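Local coordinates for protein 6-carboxyhexanoate--coa ligase (Bacillus subtilis, PDB 5FLG) that belongs to the 6-carboxyhexanoate--CoA ligase (pimeloyl-CoA synthase) family and binds phosphoaminophosphonic acid-adenylate ester, pimelic acid and magnesium in one mixed alpha/beta chain, at residues Glu91-Lys94 against Leu95-Leu99; Ser183-Pro186 against Ala187-Ala190. All blocks are in the same frame, centred on the assembly; numbering follows the deposited sequence.

Interaction 1. Residues Glu91-Lys94 against Leu95-Leu99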
ATOM      1  N   GLU A  91      23.463 -31.136  10.507  1.00 34.72           N
ATOM      2  CA  GLU A  91      24.291 -31.489   9.359  1.00 36.06           C
ATOM      3  C   GLU A  91      24.263 -30.355   8.345  1.00 34.89           C
ATOM      4  O   GLU A  91      25.302 -29.946   7.848  1.00 35.21           O
ATOM      5  CB  GLU A  91      23.808 -32.793   8.706  1.00 35.65           C
ATOM      6  CG  GLU A  91      24.682 -33.246   7.546  1.00 38.02           C
ATOM      7  CD  GLU A  91      24.073 -34.377   6.736  1.00 42.78           C
ATOM      8  OE1 GLU A  91      22.983 -34.903   7.109  1.00 39.60           O
ATOM      9  OE2 GLU A  91      24.703 -34.741   5.718  1.00 43.09           O
ATOM     10  N   GLY A  92      23.079 -29.801   8.103  1.00 29.15           N
ATOM     11  CA  GLY A  92      22.937 -28.678   7.166  1.00 30.99           C
ATOM     12  C   GLY A  92      23.735 -27.460   7.578  1.00 30.02           C
ATOM     13  O   GLY A  92      24.341 -26.798   6.740  1.00 28.48           O
ATOM     14  N   GLN A  93      23.671 -27.121   8.857  1.00 31.77           N
ATOM     15  CA  GLN A  93      24.268 -25.894   9.353  1.00 30.33           C
ATOM     16  C   GLN A  93      25.795 -25.979   9.242  1.00 32.19           C
ATOM     17  O   GLN A  93      26.478 -24.994   8.941  1.00 34.67           O
ATOM     18  CB  GLN A  93      23.844 -25.629  10.805  1.00 32.20           C
ATOM     19  CG  GLN A  93      22.459 -25.026  10.988  1.00 34.46           C
ATOM     20  CD  GLN A  93      22.260 -23.713  10.231  1.00 37.30           C
ATOM     21  OE1 GLN A  93      23.215 -23.003   9.892  1.00 40.97           O
ATOM     22  NE2 GLN A  93      21.018 -23.412   9.914  1.00 32.11           N
ATOM     23  N   LYS A  94      26.315 -27.144   9.592  1.00 34.79           N
ATOM     24  CA  LYS A  94      27.727 -27.426   9.493  1.00 38.58           C
ATOM     25  C   LYS A  94      28.210 -27.324   8.061  1.00 33.98           C
ATOM     26  O   LYS A  94      29.267 -26.792   7.789  1.00 34.21           O
ATOM     27  CB  LYS A  94      27.978 -28.825  10.020  1.00 43.34           C
ATOM     28  CG  LYS A  94      29.411 -29.082  10.427  1.00 59.72           C
ATOM     29  CD  LYS A  94      29.490 -30.269  11.386  1.00 69.20           C
ATOM     30  CE  LYS A  94      30.862 -30.926  11.335  1.00 78.45           C
ATOM     31  NZ  LYS A  94      30.761 -32.393  11.572  1.00 84.15           N
ATOM     32  N   LEU A  95      27.474 -27.936   7.155  1.00 29.57           N
ATOM     33  CA  LEU A  95      27.708 -27.745   5.744  1.00 31.96           C
ATOM     34  C   LEU A  95      27.652 -26.260   5.349  1.00 32.36           C
ATOM     35  O   LEU A  95      28.561 -25.765   4.642  1.00 29.86           O
ATOM     36  CB  LEU A  95      26.652 -28.526   4.935  1.00 33.11           C
ATOM     37  CG  LEU A  95      26.818 -28.417   3.415  1.00 37.46           C
ATOM     38  CD1 LEU A  95      28.214 -28.887   3.046  1.00 34.45           C
ATOM     39  CD2 LEU A  95      25.765 -29.260   2.684  1.00 38.56           C
ATOM     40  N   ALA A  96      26.610 -25.546   5.798  1.00 24.35           N
ATOM     41  CA  ALA A  96      26.510 -24.145   5.452  1.00 28.67           C
ATOM     42  C   ALA A  96      27.822 -23.413   5.844  1.00 31.09           C
ATOM     43  O   ALA A  96      28.263 -22.549   5.112  1.00 27.92           O
ATOM     44  CB  ALA A  96      25.314 -23.479   6.110  1.00 30.95           C
ATOM     45  N   ARG A  97      28.398 -23.758   6.997  1.00 30.30           N
ATOM     46  CA  ARG A  97      29.538 -23.020   7.545  1.00 34.55           C
ATOM     47  C   ARG A  97      30.809 -23.384   6.784  1.00 33.50           C
ATOM     48  O   ARG A  97      31.620 -22.530   6.525  1.00 37.12           O
ATOM     49  CB  ARG A  97      29.719 -23.296   9.040  1.00 31.96           C
ATOM     50  CG  ARG A  97      28.687 -22.580   9.910  1.00 36.55           C
ATOM     51  CD  ARG A  97      29.022 -22.672  11.402  1.00 37.47           C
ATOM     52  NE  ARG A  97      28.856 -24.025  11.905  1.00 41.22           N
ATOM     53  CZ  ARG A  97      27.715 -24.536  12.396  1.00 42.78           C
ATOM     54  NH1 ARG A  97      26.628 -23.791  12.540  1.00 36.18           N
ATOM     55  NH2 ARG A  97      27.683 -25.797  12.799  1.00 39.22           N
ATOM     56  N   LEU A  98      30.874 -24.620   6.306  1.00 37.33           N
ATOM     57  CA  LEU A  98      31.947 -25.094   5.440  1.00 40.43           C
ATOM     58  C   LEU A  98      31.940 -24.356   4.100  1.00 40.95           C
ATOM     59  O   LEU A  98      32.946 -23.744   3.722  1.00 33.20           O
ATOM     60  CB  LEU A  98      31.800 -26.607   5.216  1.00 46.81           C
ATOM     61  CG  LEU A  98      32.833 -27.274   4.297  1.00 53.57           C
ATOM     62  CD1 LEU A  98      34.249 -27.001   4.775  1.00 56.37           C
ATOM     63  CD2 LEU A  98      32.584 -28.774   4.206  1.00 57.16           C
ATOM     64  N   LEU A  99      30.763 -24.268   3.485  1.00 32.31           N
ATOM     65  CA  LEU A  99      30.586 -23.541   2.230  1.00 32.46           C
ATOM     66  C   LEU A  99      30.884 -22.050   2.363  1.00 30.72           C
ATOM     67  O   LEU A  99      31.455 -21.477   1.464  1.00 30.01           O
ATOM     68  CB  LEU A  99      29.144 -23.687   1.715  1.00 31.43           C
ATOM     69  CG  LEU A  99      28.757 -25.122   1.326  1.00 33.72           C
ATOM     70  CD1 LEU A  99      27.264 -25.279   1.054  1.00 33.90           C
ATOM     71  CD2 LEU A  99      29.562 -25.569   0.119  1.00 34.71           C
TER
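Arg97 folds back over Gln93 and Lys94 because CG lies beside its own backbone N (chi1 -75°) and the chain bends again at chi3 (-70°). These turns lay the guanidinium over the preceding turn of helix 89-102. One face of the group has Gln93 O over its centre, 3.7 Å from CZ of Arg97. NH2 of Arg97 reaches Lys94 CA at 3.7 Å, and NH1 of Arg97 lies 3.8 Å from Gln93 CB. The backbone here is alpha-helical. Leu95 N bonds Glu91 O at 3.0 Å. Ala96 N bonds Gly92 O at 2.8 Å, and Leu98 N bonds Lys94 O. Arg97 N bonds Gln93 O at 3.0 Å, with a weak second bond to Lys94 O. The amide of Gln93 is held outside the segments, by Tyr114 OH and Met218 O. Ala96 faces strands 188-194 and 211-215, so the helix packs on the mixed sheet. Arg97 also makes a cation-pi contact with Tyr114 of helix 107-116. Gln93 O thus accepts a backbone bond and lies against a cationic face, which would probably favour the partial negative charge on that oxygen.

Interaction 2. Residues Ser183-Pro186 against Ala187-Ala190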
ATOM      1  N   SER A 183      24.021 -11.506  -5.121  1.00 31.28           N
ATOM      2  CA  SER A 183      25.361 -12.031  -5.350  1.00 33.96           C
ATOM      3  C   SER A 183      26.150 -11.236  -6.394  1.00 34.90           C
ATOM      4  O   SER A 183      27.381 -11.252  -6.400  1.00 36.36           O
ATOM      5  CB  SER A 183      25.266 -13.461  -5.787  1.00 30.87           C
ATOM      6  OG  SER A 183      26.541 -14.049  -5.875  1.00 29.88           O
ATOM      7  N   ARG A 184      25.421 -10.684  -7.356  1.00 35.01           N
ATOM      8  CA  ARG A 184      25.983  -9.816  -8.377  1.00 41.22           C
ATOM      9  C   ARG A 184      26.691  -8.591  -7.757  1.00 37.92           C
ATOM     10  O   ARG A 184      27.614  -8.030  -8.324  1.00 35.14           O
ATOM     11  CB  ARG A 184      24.843  -9.354  -9.272  1.00 39.64           C
ATOM     12  CG  ARG A 184      25.261  -8.463 -10.423  1.00 47.89           C
ATOM     13  CD  ARG A 184      24.518  -8.851 -11.696  1.00 51.18           C
ATOM     14  NE  ARG A 184      24.821  -7.949 -12.803  1.00 55.36           N
ATOM     15  CZ  ARG A 184      24.489  -6.667 -12.803  1.00 51.48           C
ATOM     16  NH1 ARG A 184      23.872  -6.152 -11.748  1.00 52.88           N
ATOM     17  NH2 ARG A 184      24.803  -5.898 -13.831  1.00 55.78           N
ATOM     18  N   HIS A 185      26.178  -8.096  -6.650  1.00 33.30           N
ATOM     19  CA  HIS A 185      26.758  -6.905  -6.073  1.00 34.15           C
ATOM     20  C   HIS A 185      28.230  -7.081  -5.716  1.00 30.49           C
ATOM     21  O   HIS A 185      28.599  -7.990  -5.012  1.00 30.77           O
ATOM     22  CB  HIS A 185      25.968  -6.470  -4.862  1.00 34.60           C
ATOM     23  CG  HIS A 185      26.282  -5.082  -4.424  1.00 40.31           C
ATOM     24  ND1 HIS A 185      27.503  -4.738  -3.877  1.00 43.42           N
ATOM     25  CD2 HIS A 185      25.576  -3.934  -4.526  1.00 41.30           C
ATOM     26  CE1 HIS A 185      27.526  -3.440  -3.631  1.00 41.09           C
ATOM     27  NE2 HIS A 185      26.356  -2.934  -3.984  1.00 49.58           N
ATOM     28  N   PRO A 186      29.092  -6.218  -6.244  1.00 30.39           N
ATOM     29  CA  PRO A 186      30.532  -6.490  -6.009  1.00 33.05           C
ATOM     30  C   PRO A 186      30.980  -6.516  -4.535  1.00 29.74           C
ATOM     31  O   PRO A 186      31.913  -7.225  -4.202  1.00 31.22           O
ATOM     32  CB  PRO A 186      31.264  -5.380  -6.785  1.00 30.18           C
ATOM     33  CG  PRO A 186      30.246  -4.384  -7.202  1.00 33.57           C
ATOM     34  CD  PRO A 186      28.839  -4.954  -6.956  1.00 31.74           C
ATOM     35  N   ALA A 187      30.230  -5.931  -3.618  1.00 33.34           N
ATOM     36  CA  ALA A 187      30.660  -5.984  -2.205  1.00 35.52           C
ATOM     37  C   ALA A 187      30.187  -7.230  -1.430  1.00 39.16           C
ATOM     38  O   ALA A 187      30.688  -7.522  -0.329  1.00 33.57           O
ATOM     39  CB  ALA A 187      30.243  -4.709  -1.492  1.00 39.75           C
ATOM     40  N   VAL A 188      29.254  -7.995  -2.004  1.00 30.96           N
ATOM     41  CA  VAL A 188      28.740  -9.163  -1.309  1.00 25.87           C
ATOM     42  C   VAL A 188      29.531 -10.422  -1.580  1.00 25.18           C
ATOM     43  O   VAL A 188      29.553 -10.947  -2.711  1.00 30.74           O
ATOM     44  CB  VAL A 188      27.237  -9.445  -1.663  1.00 29.13           C
ATOM     45  CG1 VAL A 188      26.740 -10.650  -0.879  1.00 25.46           C
ATOM     46  CG2 VAL A 188      26.372  -8.251  -1.369  1.00 29.64           C
ATOM     47  N   VAL A 189      30.076 -11.009  -0.524  1.00 22.91           N
ATOM     48  CA  VAL A 189      30.901 -12.199  -0.644  1.00 26.53           C
ATOM     49  C   VAL A 189      30.016 -13.450  -0.533  1.00 24.04           C
ATOM     50  O   VAL A 189      30.289 -14.468  -1.123  1.00 26.85           O
ATOM     51  CB  VAL A 189      31.951 -12.214   0.479  1.00 31.29           C
ATOM     52  CG1 VAL A 189      32.697 -13.547   0.528  1.00 33.60           C
ATOM     53  CG2 VAL A 189      32.937 -11.060   0.297  1.00 36.53           C
ATOM     54  N   ALA A 190      29.010 -13.392   0.311  1.00 26.28           N
ATOM     55  CA  ALA A 190      28.169 -14.564   0.524  1.00 23.54           C
ATOM     56  C   ALA A 190      26.888 -14.234   1.257  1.00 27.23           C
ATOM     57  O   ALA A 190      26.777 -13.196   1.937  1.00 24.69           O
ATOM     58  CB  ALA A 190      28.952 -15.618   1.274  1.00 23.00           C
TER
HETATM   59  O   HOH W   1      28.041 -13.198  -3.602  1.00 26.58           O
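Ala187 N donates to His185 ND1 at 3.0 Å, and the bond is fairly straight, 163° at the hydrogen. The donor lies in the ring plane, so it meets the ring at its edge. A second bond closes the turn: Val188 N donates to His185 O at 3.1 Å. This donor stands well above the carbonyl plane, about 50° out of it. The Val188 N to His185 O bond closes a type I beta turn, with Pro186 and Ala187 at its corners; the bond to ND1 braces it from the side chain. Water 1 bridges the last turn of helix 170-184 and the start of strand 188-194. It donates to Val188 O at 2.9 Å and is hydrogen-bonded to Ser183 OG at 2.9 Å. Lys208 NZ adds bonds to Ser183 O and His185 O.

The packing follows from the histidine. With CG anti to the backbone N (chi1 -165°), the ring edge, with ND1, is brought to Ala187 N, and ND1 comes 3.6 Å from Ala187 CB. Pro186 CD sits over one ring face, toward the rim. His185 CB also touches Val188 CG2 at 3.9 Å. Outside, His185 NE2 bonds Asp244 OD2 and the ring meets Tyr241, both on helix 238-247. Val189 and Ala190 then face Phe231 in a classic beta bulge where strand 188-194 begins. ND1 accepts, so the ring is probably neutral with its proton on NE2, which suits the bond to Asp244. The carboxylate and the amide together fix the ring's rotation.

How the interactions relate
From the N terminus the chain reaches interaction 1 first, within helix 89-102, and interaction 2 later, where the chain turns from helix 170-184 into strand 188-194. The two lie in series, neither nesting nor crossing. Interaction 1 closes successive turns of one helix. Interaction 2 closes a tight loop between a helix and a strand. Their centres are 20 Å apart and their nearest atoms about 6 Å apart, without touching. Strand 188-194 relates them: interaction 2 leads into it, and Gln93 and Ala96 of interaction 1 pack on Trp194 and Leu192 further along. The end of the same strand and the loop after it give Cys193, Ser195 and Asp197 to the pimelic acid pocket.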